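Local structure of deoxyribodipyrimidine photo-lyase (Oryza sativa Japonica Group, 3UMV) at residues K186-K191 with R324-N329; Q336-S341 with S432-C437; C437-S440 with H445-G448; W449-R452 with G456-R459. The protein binds one FAD and uses light to split cyclobutane pyrimidine dimers in UV-damaged DNA back into two pyrimidines. One frame throughout, in Å; residues are numbered along the deposited sequence. Where two conformers were deposited one is given.

The four contacts follow one another along the chain. Interaction 1 joins helix 185-193 to helix 310-333. Interaction 2 joins the loop after helix 310-333 to helix 431-442. Interaction 3 continues on that same helix, sharing C437, and interaction 4 lies in the loop before helix 463-469. The centres of interactions 2 and 3 are about 10 Å apart, and those of 3 and 4 about 11 Å. Interactions 1 and 4 do not touch; their centres lie about 24 Å apart. A327 packs on S432 and V435, and D446 forms a salt bridge with R459. Interactions 1 to 3 all touch FAD. Interaction 4 lies farther out, the R459 side chain about 10 Å from the cofactor.

Interaction 1 (K186-K191 with R324-N329); sequences KTFRGK and RELADN. With FAD (flavin-adenine dinucleotide), chain I.
The F188 ring lies flat over the backbone of L326. L326 CA sits over the ring centre, 4.1 Å from the centroid and 12° off the ring normal, a CH-pi contact. The ring's far end reaches the backbone before it, with F188 CE2 3.7 Å from L326 N and F188 CZ 3.8 Å from E325 O. E325 CB touches the same end. L326 CD1 comes back alongside the root of the phenylalanine, 3.9 Å from F188 CB. N329 adds its CB at F188 CE1. With CG turned opposite the backbone N (chi1 -174°), F188 carries its ring across to the other helix. The two helices, 185-193 and 310-333, cross almost at right angles, at 99°, with local axes 10.3 Å apart. The first falls in the DNA photolyase family region, and R324 on the second lines the FAD pocket. Were F188 an alanine, L326 CA and the E325 backbone would probably lose their aromatic cover and a gap would open between the helices. Polar groups tie helix 310-333 to neighbouring loops. The N329 amide bonds to K180 O and E182 N. E325 OE2 accepts from V171 N. Within the helix it also forms a salt bridge with R324 NH2 at 2.8 Å. On the cofactor side, R324 CA lies 3.4 Å from FAD N3A.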
# COMPACT_ATOMS: atom_id res chain seq x y z
N LYS A 186 -8.08 -12.34 14.01
CA LYS A 186 -7.95 -12.94 15.34
C LYS A 186 -6.71 -13.82 15.46
O LYS A 186 -5.90 -13.67 16.39
CB LYS A 186 -9.20 -13.73 15.70
CG LYS A 186 -9.22 -14.18 17.16
CD LYS A 186 -8.51 -15.49 17.37
CE LYS A 186 -8.45 -15.83 18.86
NZ LYS A 186 -8.24 -17.29 19.09
N THR A 187 -6.55 -14.75 14.52
CA THR A 187 -5.44 -15.69 14.61
C THR A 187 -4.10 -15.00 14.33
O THR A 187 -3.08 -15.33 14.91
CB THR A 187 -5.64 -16.91 13.68
OG1 THR A 187 -5.55 -16.51 12.31
CG2 THR A 187 -7.00 -17.56 13.93
N PHE A 188 -4.13 -14.00 13.45
CA PHE A 188 -2.94 -13.22 13.17
C PHE A 188 -2.55 -12.37 14.40
O PHE A 188 -1.38 -12.32 14.78
CB PHE A 188 -3.17 -12.33 11.95
CG PHE A 188 -1.94 -11.61 11.51
CD1 PHE A 188 -0.91 -12.29 10.90
CD2 PHE A 188 -1.81 -10.24 11.72
CE1 PHE A 188 0.23 -11.62 10.48
CE2 PHE A 188 -0.68 -9.57 11.31
CZ PHE A 188 0.35 -10.27 10.69
N ARG A 189 -3.54 -11.74 15.03
CA ARG A 189 -3.28 -10.94 16.24
C ARG A 189 -2.66 -11.78 17.35
O ARG A 189 -1.79 -11.31 18.09
CB ARG A 189 -4.58 -10.30 16.73
CG ARG A 189 -4.43 -9.33 17.89
CD ARG A 189 -5.83 -8.93 18.40
NE ARG A 189 -6.71 -8.53 17.30
CZ ARG A 189 -7.85 -9.15 16.98
NH1 ARG A 189 -8.58 -8.70 15.97
NH2 ARG A 189 -8.25 -10.21 17.67
N GLY A 190 -3.10 -13.03 17.47
CA GLY A 190 -2.58 -13.92 18.49
C GLY A 190 -1.07 -14.04 18.36
O GLY A 190 -0.35 -14.06 19.36
N LYS A 191 -0.58 -14.11 17.14
CA LYS A 191 0.85 -14.25 16.92
C LYS A 191 1.64 -12.96 17.08
O LYS A 191 2.66 -12.93 17.76
CB LYS A 191 1.13 -14.91 15.56
CG LYS A 191 0.68 -16.36 15.54
CD LYS A 191 1.20 -17.14 14.35
CE LYS A 191 0.50 -18.47 14.28
NZ LYS A 191 0.82 -19.21 13.04
N ARG A 324 -3.74 -4.35 8.35
CA ARG A 324 -2.87 -4.02 7.23
C ARG A 324 -1.81 -5.11 7.07
O ARG A 324 -1.57 -5.60 5.96
CB ARG A 324 -2.20 -2.66 7.41
CG ARG A 324 -1.23 -2.32 6.27
CD ARG A 324 -0.54 -0.99 6.53
NE ARG A 324 0.01 -1.01 7.88
CZ ARG A 324 1.16 -1.57 8.24
NH1 ARG A 324 1.97 -2.14 7.34
NH2 ARG A 324 1.52 -1.54 9.52
N GLU A 325 -1.18 -5.49 8.17
CA GLU A 325 -0.14 -6.50 8.10
C GLU A 325 -0.66 -7.90 7.77
O GLU A 325 0.06 -8.71 7.19
CB GLU A 325 0.78 -6.43 9.33
CG GLU A 325 1.56 -5.12 9.31
CD GLU A 325 2.56 -4.91 10.44
OE1 GLU A 325 3.05 -5.89 11.04
OE2 GLU A 325 2.88 -3.72 10.67
N LEU A 326 -1.92 -8.16 8.12
CA LEU A 326 -2.59 -9.39 7.73
C LEU A 326 -2.71 -9.46 6.21
O LEU A 326 -2.62 -10.55 5.63
CB LEU A 326 -3.97 -9.50 8.39
CG LEU A 326 -4.83 -10.67 7.88
CD1 LEU A 326 -4.23 -12.04 8.21
CD2 LEU A 326 -6.21 -10.54 8.46
N ALA A 327 -2.90 -8.32 5.55
CA ALA A 327 -2.95 -8.31 4.10
C ALA A 327 -1.61 -8.67 3.48
O ALA A 327 -1.58 -9.39 2.48
CB ALA A 327 -3.47 -6.97 3.54
N ASP A 328 -0.50 -8.16 4.04
CA ASP A 328 0.83 -8.58 3.58
C ASP A 328 1.03 -10.08 3.80
O ASP A 328 1.55 -10.80 2.94
CB ASP A 328 1.96 -7.77 4.24
CG ASP A 328 2.48 -6.64 3.35
OD1 ASP A 328 3.71 -6.31 3.39
OD2 ASP A 328 1.66 -6.08 2.59
N ASN A 329 0.62 -10.56 4.97
CA ASN A 329 0.70 -11.98 5.29
C ASN A 329 0.03 -12.79 4.18
O ASN A 329 0.62 -13.74 3.66
CB ASN A 329 0.03 -12.25 6.63
CG ASN A 329 -0.16 -13.73 6.90
OD1 ASN A 329 -1.23 -14.27 6.67
ND2 ASN A 329 0.89 -14.39 7.37
PA FAD I . -8.35 4.41 8.60
O1A FAD I . -9.66 3.90 9.11
O2A FAD I . -7.90 5.70 9.22
O5B FAD I . -7.25 3.26 8.80
C5B FAD I . -5.90 3.56 9.07
C4B FAD I . -4.99 2.55 8.36
O4B FAD I . -5.27 1.21 8.75
C3B FAD I . -5.21 2.55 6.86
O3B FAD I . -4.48 3.58 6.23
C2B FAD I . -4.69 1.20 6.48
O2B FAD I . -3.28 1.21 6.50
C1B FAD I . -5.15 0.35 7.64
N9A FAD I . -6.44 -0.29 7.34
C8A FAD I . -7.70 0.16 7.65
N7A FAD I . -8.59 -0.75 7.20
C5A FAD I . -7.91 -1.77 6.60
C6A FAD I . -8.29 -2.96 5.97
N6A FAD I . -9.56 -3.37 5.94
N1A FAD I . -7.33 -3.81 5.46
C2A FAD I . -6.00 -3.48 5.57
N3A FAD I . -5.62 -2.30 6.19
C4A FAD I . -6.57 -1.48 6.70
N1 FAD I . -6.76 -0.31 1.57
C2 FAD I . -5.68 0.20 0.91
O2 FAD I . -4.76 0.65 1.59
N3 FAD I . -5.63 0.18 -0.47
C4 FAD I . -6.69 -0.34 -1.21
O4 FAD I . -6.64 -0.35 -2.44
C4X FAD I . -7.78 -0.86 -0.52
N5 FAD I . -8.86 -1.38 -1.20
C5X FAD I . -9.93 -1.91 -0.50
C6 FAD I . -11.01 -2.47 -1.19
C7 FAD I . -12.09 -3.01 -0.49
C7M FAD I . -13.24 -3.61 -1.26
C8 FAD I . -12.09 -2.97 0.91
C8M FAD I . -13.22 -3.53 1.72
C9 FAD I . -11.01 -2.41 1.58
C9A FAD I . -9.94 -1.89 0.88
N10 FAD I . -8.88 -1.33 1.57
C10 FAD I . -7.81 -0.84 0.85
C1' FAD I . -8.84 -1.27 3.09
C2' FAD I . -9.45 0.04 3.69
O2' FAD I . -10.73 0.39 3.16
C3' FAD I . -8.54 1.27 3.56
O3' FAD I . -7.25 0.95 4.03
C4' FAD I . -9.04 2.48 4.34
O4' FAD I . -10.34 2.84 3.89
C5' FAD I . -8.05 3.63 4.15
O5' FAD I . -8.50 4.88 4.59
P FAD I . -7.83 5.54 5.90
O1P FAD I . -6.32 5.54 5.79
O2P FAD I . -8.40 6.92 6.10
O3P FAD I . -8.43 4.50 6.98

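Interaction 2 (Q336-S341 with S432-C437); sequences QYDSLS and SGYVGC. With FAD (flavin-adenine dinucleotide), chain I.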
# COMPACT_ATOMS: atom_id res chain seq x y z
N GLN A 336 -1.84 -16.81 -5.33
CA GLN A 336 -3.06 -16.47 -6.07
C GLN A 336 -3.97 -15.56 -5.26
O GLN A 336 -5.17 -15.83 -5.06
CB GLN A 336 -3.78 -17.75 -6.50
CG GLN A 336 -3.01 -18.51 -7.58
CD GLN A 336 -3.60 -19.88 -7.86
OE1 GLN A 336 -4.32 -20.08 -8.84
NE2 GLN A 336 -3.30 -20.84 -6.98
N TYR A 337 -3.40 -14.44 -4.81
CA TYR A 337 -4.07 -13.56 -3.87
C TYR A 337 -5.12 -12.68 -4.53
O TYR A 337 -5.88 -12.00 -3.84
CB TYR A 337 -3.05 -12.70 -3.11
CG TYR A 337 -2.12 -11.91 -4.01
CD1 TYR A 337 -2.59 -10.81 -4.73
CD2 TYR A 337 -0.79 -12.28 -4.14
CE1 TYR A 337 -1.75 -10.09 -5.57
CE2 TYR A 337 0.07 -11.56 -4.97
CZ TYR A 337 -0.41 -10.48 -5.68
OH TYR A 337 0.45 -9.79 -6.48
N ASP A 338 -5.19 -12.70 -5.86
CA ASP A 338 -6.13 -11.87 -6.60
C ASP A 338 -7.10 -12.70 -7.44
O ASP A 338 -7.58 -12.24 -8.47
CB ASP A 338 -5.37 -10.91 -7.54
CG ASP A 338 -4.46 -11.64 -8.53
OD1 ASP A 338 -4.05 -11.02 -9.53
OD2 ASP A 338 -4.16 -12.84 -8.32
N SER A 339 -7.37 -13.93 -6.99
CA SER A 339 -8.20 -14.86 -7.75
C SER A 339 -9.02 -15.73 -6.79
O SER A 339 -8.63 -15.91 -5.63
CB SER A 339 -7.32 -15.73 -8.64
OG SER A 339 -8.06 -16.25 -9.74
N LEU A 340 -10.14 -16.26 -7.27
CA LEU A 340 -11.01 -17.06 -6.41
C LEU A 340 -10.24 -18.25 -5.85
O LEU A 340 -10.53 -18.72 -4.75
CB LEU A 340 -12.24 -17.54 -7.19
CG LEU A 340 -13.21 -18.46 -6.44
CD1 LEU A 340 -13.78 -17.76 -5.21
CD2 LEU A 340 -14.35 -18.91 -7.37
N SER A 341 -9.24 -18.72 -6.58
CA SER A 341 -8.51 -19.88 -6.11
C SER A 341 -7.75 -19.59 -4.81
O SER A 341 -7.44 -20.49 -4.07
CB SER A 341 -7.58 -20.45 -7.19
OG SER A 341 -6.69 -19.46 -7.66
N SER A 432 -3.51 -4.63 0.48
CA SER A 432 -4.78 -4.36 1.15
C SER A 432 -5.95 -4.14 0.20
O SER A 432 -7.09 -4.29 0.60
CB SER A 432 -4.67 -3.17 2.11
OG SER A 432 -3.72 -3.43 3.14
N GLY A 433 -5.67 -3.74 -1.04
CA GLY A 433 -6.71 -3.65 -2.05
C GLY A 433 -7.17 -5.02 -2.52
O GLY A 433 -8.37 -5.29 -2.61
N TYR A 434 -6.21 -5.88 -2.83
CA TYR A 434 -6.53 -7.25 -3.20
C TYR A 434 -7.27 -7.91 -2.06
O TYR A 434 -8.30 -8.56 -2.27
CB TYR A 434 -5.27 -8.03 -3.53
CG TYR A 434 -4.55 -7.51 -4.76
CD1 TYR A 434 -3.35 -6.85 -4.66
CD2 TYR A 434 -5.10 -7.69 -6.02
CE1 TYR A 434 -2.70 -6.36 -5.77
CE2 TYR A 434 -4.46 -7.23 -7.15
CZ TYR A 434 -3.26 -6.57 -7.02
OH TYR A 434 -2.62 -6.12 -8.16
N VAL A 435 -6.75 -7.73 -0.85
CA VAL A 435 -7.36 -8.37 0.31
C VAL A 435 -8.75 -7.82 0.64
O VAL A 435 -9.64 -8.58 1.01
CB VAL A 435 -6.40 -8.42 1.54
CG1 VAL A 435 -7.13 -8.89 2.82
CG2 VAL A 435 -5.26 -9.39 1.22
N GLY A 436 -8.95 -6.51 0.49
CA GLY A 436 -10.26 -5.90 0.68
C GLY A 436 -11.31 -6.48 -0.27
O GLY A 436 -12.42 -6.82 0.13
N CYS A 437 -10.94 -6.59 -1.54
CA CYS A 437 -11.84 -7.17 -2.55
C CYS A 437 -12.12 -8.64 -2.23
O CYS A 437 -13.27 -9.10 -2.32
CB CYS A 437 -11.25 -7.02 -3.95
SG CYS A 437 -11.19 -5.30 -4.51
PA FAD I . -8.35 4.41 8.60
O1A FAD I . -9.66 3.90 9.11
O2A FAD I . -7.90 5.70 9.22
O5B FAD I . -7.25 3.26 8.80
C5B FAD I . -5.90 3.56 9.07
C4B FAD I . -4.99 2.55 8.36
O4B FAD I . -5.27 1.21 8.75
C3B FAD I . -5.21 2.55 6.86
O3B FAD I . -4.48 3.58 6.23
C2B FAD I . -4.69 1.20 6.48
O2B FAD I . -3.28 1.21 6.50
C1B FAD I . -5.15 0.35 7.64
N9A FAD I . -6.44 -0.29 7.34
C8A FAD I . -7.70 0.16 7.65
N7A FAD I . -8.59 -0.75 7.20
C5A FAD I . -7.91 -1.77 6.60
C6A FAD I . -8.29 -2.96 5.97
N6A FAD I . -9.56 -3.37 5.94
N1A FAD I . -7.33 -3.81 5.46
C2A FAD I . -6.00 -3.48 5.57
N3A FAD I . -5.62 -2.30 6.19
C4A FAD I . -6.57 -1.48 6.70
N1 FAD I . -6.76 -0.31 1.57
C2 FAD I . -5.68 0.20 0.91
O2 FAD I . -4.76 0.65 1.59
N3 FAD I . -5.63 0.18 -0.47
C4 FAD I . -6.69 -0.34 -1.21
O4 FAD I . -6.64 -0.35 -2.44
C4X FAD I . -7.78 -0.86 -0.52
N5 FAD I . -8.86 -1.38 -1.20
C5X FAD I . -9.93 -1.91 -0.50
C6 FAD I . -11.01 -2.47 -1.19
C7 FAD I . -12.09 -3.01 -0.49
C7M FAD I . -13.24 -3.61 -1.26
C8 FAD I . -12.09 -2.97 0.91
C8M FAD I . -13.22 -3.53 1.72
C9 FAD I . -11.01 -2.41 1.58
C9A FAD I . -9.94 -1.89 0.88
N10 FAD I . -8.88 -1.33 1.57
C10 FAD I . -7.81 -0.84 0.85
C1' FAD I . -8.84 -1.27 3.09
C2' FAD I . -9.45 0.04 3.69
O2' FAD I . -10.73 0.39 3.16
C3' FAD I . -8.54 1.27 3.56
O3' FAD I . -7.25 0.95 4.03
C4' FAD I . -9.04 2.48 4.34
O4' FAD I . -10.34 2.84 3.89
C5' FAD I . -8.05 3.63 4.15
O5' FAD I . -8.50 4.88 4.59
P FAD I . -7.83 5.54 5.90
O1P FAD I . -6.32 5.54 5.79
O2P FAD I . -8.40 6.92 6.10
O3P FAD I . -8.43 4.50 6.98
O HOH W 1 -0.27 -8.04 -8.27
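Y337 and Y434 bury the most surface here and meet as an edge-to-face pair. The edge of Y337 points at the face of Y434, with centroids 5.0 Å apart and planes at 62°. With CG between its backbone N and carbonyl carbon (chi1 55°), Y337 puts CE1 over the centre of the Y434 ring, 3.7 Å from Y434 CD1. D338 fills in beside it, its CB 3.6 Å from Y434 CD2. A type I beta turn from Q336 to S339 presents both residues to helix 431-442. The two hydroxyls share one water, 2.6 Å from Y337 OH and 3.0 Å from Y434 OH. Helix 431-442 is a wall of the FAD pocket. Its glycines allow the flavin to lie close: G433 CA is 3.2 Å from FAD N5, and a CB here or at G436 would run into it. With a leucine replacing Y434, the Y337 edge is likely to lose its aromatic face, and the shared water one hydroxyl partner. R141 fixes the turn from outside, through a salt bridge to D338 OD2, a hydrogen bond between R141 N and Y337 OH and a cation-pi contact with Y337. Y434 also packs on I418 and D422 of helix 410-424.

Interaction 3 (C437-S440 with H445-G448); sequences CMWS and HDQG. With FAD (flavin-adenine dinucleotide), chain I; EDO (1,2-ethanediol), chain D.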
# COMPACT_ATOMS: atom_id res chain seq x y z
N CYS A 437 -10.94 -6.59 -1.54
CA CYS A 437 -11.84 -7.17 -2.55
C CYS A 437 -12.12 -8.64 -2.23
O CYS A 437 -13.27 -9.10 -2.32
CB CYS A 437 -11.25 -7.02 -3.95
SG CYS A 437 -11.19 -5.30 -4.51
N MET A 438 -11.06 -9.37 -1.84
CA MET A 438 -11.22 -10.76 -1.45
C MET A 438 -12.06 -10.92 -0.18
O MET A 438 -12.82 -11.88 -0.05
CB MET A 438 -9.87 -11.45 -1.28
CG MET A 438 -9.10 -11.61 -2.56
SD MET A 438 -9.64 -13.02 -3.56
CE MET A 438 -8.89 -14.38 -2.64
N TRP A 439 -11.93 -9.99 0.77
CA TRP A 439 -12.76 -10.08 1.97
C TRP A 439 -14.24 -9.96 1.57
O TRP A 439 -15.10 -10.71 2.03
CB TRP A 439 -12.39 -8.97 2.97
CG TRP A 439 -13.20 -8.97 4.24
CD1 TRP A 439 -12.87 -9.57 5.43
CD2 TRP A 439 -14.46 -8.32 4.46
NE1 TRP A 439 -13.85 -9.35 6.36
CE2 TRP A 439 -14.84 -8.58 5.80
CE3 TRP A 439 -15.31 -7.56 3.66
CZ2 TRP A 439 -16.02 -8.10 6.34
CZ3 TRP A 439 -16.49 -7.07 4.21
CH2 TRP A 439 -16.83 -7.35 5.53
N SER A 440 -14.51 -9.01 0.69
CA SER A 440 -15.88 -8.66 0.32
C SER A 440 -16.54 -9.75 -0.50
O SER A 440 -17.69 -10.12 -0.25
CB SER A 440 -15.87 -7.35 -0.47
OG SER A 440 -15.32 -6.32 0.34
N HIS A 445 -10.65 -13.88 5.33
CA HIS A 445 -10.46 -13.36 6.69
C HIS A 445 -11.77 -13.13 7.45
O HIS A 445 -11.77 -12.53 8.52
CB HIS A 445 -9.64 -12.07 6.71
CG HIS A 445 -8.33 -12.15 6.01
ND1 HIS A 445 -7.49 -13.25 6.08
CD2 HIS A 445 -7.68 -11.24 5.24
CE1 HIS A 445 -6.40 -13.01 5.37
NE2 HIS A 445 -6.49 -11.80 4.85
N ASP A 446 -12.88 -13.57 6.86
CA ASP A 446 -14.20 -13.47 7.49
C ASP A 446 -14.72 -14.84 7.87
O ASP A 446 -14.21 -15.87 7.40
CB ASP A 446 -15.18 -12.85 6.49
CG ASP A 446 -16.37 -12.19 7.16
OD1 ASP A 446 -17.14 -11.54 6.43
OD2 ASP A 446 -16.54 -12.29 8.40
N GLN A 447 -15.77 -14.86 8.69
CA GLN A 447 -16.54 -16.08 8.95
C GLN A 447 -17.65 -16.24 7.90
O GLN A 447 -17.91 -15.31 7.13
CB GLN A 447 -17.19 -16.01 10.32
CG GLN A 447 -18.15 -14.85 10.47
CD GLN A 447 -19.01 -14.99 11.72
OE1 GLN A 447 -18.67 -14.46 12.77
NE2 GLN A 447 -20.11 -15.72 11.60
N GLY A 448 -18.30 -17.40 7.87
CA GLY A 448 -19.50 -17.60 7.07
C GLY A 448 -20.74 -17.13 7.82
O GLY A 448 -20.72 -16.92 9.04
PA FAD I . -8.35 4.41 8.60
O1A FAD I . -9.66 3.90 9.11
O2A FAD I . -7.90 5.70 9.22
O5B FAD I . -7.25 3.26 8.80
C5B FAD I . -5.90 3.56 9.07
C4B FAD I . -4.99 2.55 8.36
O4B FAD I . -5.27 1.21 8.75
C3B FAD I . -5.21 2.55 6.86
O3B FAD I . -4.48 3.58 6.23
C2B FAD I . -4.69 1.20 6.48
O2B FAD I . -3.28 1.21 6.50
C1B FAD I . -5.15 0.35 7.64
N9A FAD I . -6.44 -0.29 7.34
C8A FAD I . -7.70 0.16 7.65
N7A FAD I . -8.59 -0.75 7.20
C5A FAD I . -7.91 -1.77 6.60
C6A FAD I . -8.29 -2.96 5.97
N6A FAD I . -9.56 -3.37 5.94
N1A FAD I . -7.33 -3.81 5.46
C2A FAD I . -6.00 -3.48 5.57
N3A FAD I . -5.62 -2.30 6.19
C4A FAD I . -6.57 -1.48 6.70
N1 FAD I . -6.76 -0.31 1.57
C2 FAD I . -5.68 0.20 0.91
O2 FAD I . -4.76 0.65 1.59
N3 FAD I . -5.63 0.18 -0.47
C4 FAD I . -6.69 -0.34 -1.21
O4 FAD I . -6.64 -0.35 -2.44
C4X FAD I . -7.78 -0.86 -0.52
N5 FAD I . -8.86 -1.38 -1.20
C5X FAD I . -9.93 -1.91 -0.50
C6 FAD I . -11.01 -2.47 -1.19
C7 FAD I . -12.09 -3.01 -0.49
C7M FAD I . -13.24 -3.61 -1.26
C8 FAD I . -12.09 -2.97 0.91
C8M FAD I . -13.22 -3.53 1.72
C9 FAD I . -11.01 -2.41 1.58
C9A FAD I . -9.94 -1.89 0.88
N10 FAD I . -8.88 -1.33 1.57
C10 FAD I . -7.81 -0.84 0.85
C1' FAD I . -8.84 -1.27 3.09
C2' FAD I . -9.45 0.04 3.69
O2' FAD I . -10.73 0.39 3.16
C3' FAD I . -8.54 1.27 3.56
O3' FAD I . -7.25 0.95 4.03
C4' FAD I . -9.04 2.48 4.34
O4' FAD I . -10.34 2.84 3.89
C5' FAD I . -8.05 3.63 4.15
O5' FAD I . -8.50 4.88 4.59
P FAD I . -7.83 5.54 5.90
O1P FAD I . -6.32 5.54 5.79
O2P FAD I . -8.40 6.92 6.10
O3P FAD I . -8.43 4.50 6.98
C1 EDO D . -13.88 -14.68 11.50
O1 EDO D . -14.75 -14.18 12.44
C2 EDO D . -12.90 -13.90 10.95
O2 EDO D . -12.92 -12.53 11.06
O HOH W 2 -17.23 -10.92 3.85
O HOH W 3 -14.14 -10.18 9.00
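D446 OD1 is gripped by R459 NE, in a salt bridge, and by a water 2.7 Å away. The same water lies 2.8 Å from W439 O, and so bridges the loop to the helix backbone. It also sits over the centre of the W439 ring. The D446 carboxylate lies nearly parallel to the indole, with planes 9° apart. Its OD1 stands above the ring toward the rim, 3.6 Å from W439 CZ2, while D446 CB comes 3.7 Å from W439 NE1. W439 swings CG opposite its backbone N (chi1 180°), which carries the indole out to the loop. A second water accepts from W439 NE1 at 2.8 Å, in the ring plane. That leaves the indole N-H satisfied by solvent rather than by the carboxylate. D446 OD2 takes the N-H of Q447 at 2.7 Å, from above the carboxylate plane, which helps fix its rotation. H445 lies more loosely beside the indole, its backbone C 4.2 Å from W439 CD1. S440, on the same helix, has OG near the flavin methyl C8M. The loop thus folds back on the end of helix 431-442. W439 also packs on M397 and K401 of helix 393-405, and H445 reaches R323 and L326 of helix 310-333.

Interaction 4 (W449-R452 with G456-R459); sequences WKER and GKIR. With URE (urea), chain K; EDO (1,2-ethanediol), chain F.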
# COMPACT_ATOMS: atom_id res chain seq x y z
N TRP A 449 -21.83 -16.98 7.09
CA TRP A 449 -23.06 -16.42 7.63
C TRP A 449 -24.22 -17.21 7.02
O TRP A 449 -23.99 -18.13 6.23
CB TRP A 449 -23.16 -14.93 7.27
CG TRP A 449 -21.99 -14.12 7.80
CD1 TRP A 449 -20.79 -13.87 7.17
CD2 TRP A 449 -21.91 -13.48 9.08
NE1 TRP A 449 -19.97 -13.13 7.99
CE2 TRP A 449 -20.64 -12.86 9.15
CE3 TRP A 449 -22.78 -13.36 10.17
CZ2 TRP A 449 -20.22 -12.14 10.28
CZ3 TRP A 449 -22.36 -12.64 11.28
CH2 TRP A 449 -21.10 -12.05 11.32
N LYS A 450 -25.45 -16.85 7.36
CA LYS A 450 -26.60 -17.63 6.92
C LYS A 450 -26.65 -17.74 5.40
O LYS A 450 -26.57 -16.73 4.70
CB LYS A 450 -27.89 -16.99 7.44
CG LYS A 450 -29.12 -17.86 7.27
CD LYS A 450 -30.33 -17.21 7.93
CE LYS A 450 -31.49 -18.19 8.04
NZ LYS A 450 -31.98 -18.66 6.72
N GLU A 451 -26.76 -18.97 4.90
CA GLU A 451 -26.78 -19.22 3.47
C GLU A 451 -27.96 -18.51 2.81
O GLU A 451 -29.09 -18.59 3.29
CB GLU A 451 -26.83 -20.72 3.18
CG GLU A 451 -26.23 -21.10 1.84
CD GLU A 451 -26.13 -22.59 1.63
OE1 GLU A 451 -25.88 -23.01 0.48
OE2 GLU A 451 -26.31 -23.35 2.61
N ARG A 452 -27.67 -17.81 1.72
CA ARG A 452 -28.69 -17.12 0.93
C ARG A 452 -28.33 -17.26 -0.54
O ARG A 452 -27.22 -17.67 -0.87
CB ARG A 452 -28.75 -15.65 1.33
CG ARG A 452 -27.46 -14.90 1.08
CD ARG A 452 -27.58 -13.45 1.50
NE ARG A 452 -28.66 -12.79 0.77
CZ ARG A 452 -29.69 -12.18 1.33
NH1 ARG A 452 -29.79 -12.11 2.66
NH2 ARG A 452 -30.62 -11.61 0.56
N GLY A 456 -24.35 -17.34 -1.16
CA GLY A 456 -24.14 -18.48 -0.29
C GLY A 456 -23.92 -17.99 1.13
O GLY A 456 -24.67 -17.14 1.62
N LYS A 457 -22.89 -18.52 1.79
CA LYS A 457 -22.55 -18.10 3.15
C LYS A 457 -21.62 -16.88 3.23
O LYS A 457 -21.20 -16.48 4.31
CB LYS A 457 -21.97 -19.28 3.93
CG LYS A 457 -22.90 -20.47 3.95
CD LYS A 457 -22.32 -21.63 4.72
CE LYS A 457 -23.18 -22.87 4.52
NZ LYS A 457 -22.65 -24.05 5.26
N ILE A 458 -21.28 -16.29 2.09
CA ILE A 458 -20.45 -15.09 2.10
C ILE A 458 -21.29 -13.99 2.74
O ILE A 458 -22.48 -13.88 2.45
CB ILE A 458 -20.07 -14.66 0.67
CG1 ILE A 458 -19.28 -15.78 -0.02
CG2 ILE A 458 -19.27 -13.36 0.71
CD1 ILE A 458 -18.05 -16.24 0.76
N ARG A 459 -20.68 -13.18 3.61
CA ARG A 459 -21.39 -12.09 4.29
C ARG A 459 -22.13 -11.15 3.33
O ARG A 459 -21.57 -10.69 2.32
CB ARG A 459 -20.41 -11.30 5.17
CG ARG A 459 -21.09 -10.20 6.00
CD ARG A 459 -20.08 -9.20 6.57
NE ARG A 459 -19.08 -9.83 7.43
CZ ARG A 459 -18.72 -9.36 8.63
NH1 ARG A 459 -19.29 -8.25 9.10
NH2 ARG A 459 -17.80 -10.00 9.35
C URE K . -25.49 -13.72 4.86
O URE K . -25.03 -14.34 3.90
N1 URE K . -24.86 -12.67 5.36
N2 URE K . -26.62 -14.10 5.40
C1 EDO F . -29.70 -11.72 -3.63
O1 EDO F . -29.31 -10.93 -4.69
C2 EDO F . -28.76 -12.25 -2.79
O2 EDO F . -29.16 -12.98 -1.70
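This contact is a short hairpin-like turn within the loop between helices 431-442 and 463-469. A single antiparallel bridge pairs R452 with G456 as a hydrogen-bonded pair. R452 N donates to G456 O at 3.1 Å, and the return bond from G456 N to R452 O is weak. Farther along, W449 N donates to K457 O at 2.9 Å, in the carbonyl plane and on a lone pair. The positive phi of G456 (57°) suits a glycine. W449 and R459 carry the side-chain contact and run side by side in the same direction. R459 CG lies over the five-membered ring of W449, 4.0 Å from its centroid, a CH-pi contact. The R459 guanidinium, whose NE is paired with D446, stands steeply to the indole, planes 69° apart, with W449 CZ2 under one face, 3.4 Å from R459 NH2. E451 crosses K457: E451 OE2 is 4.6 Å from K457 NZ, beyond a salt bridge, and E451 OE1 is hydrogen-bonded to H354. A urea in the pocket lined by W449, R452 and R459 donates from N2 to K450 O at 2.7 Å. I458 faces helix 345-353, packing on W346, A347, T350 and L351, and R459 O accepts from K401 of helix 393-405.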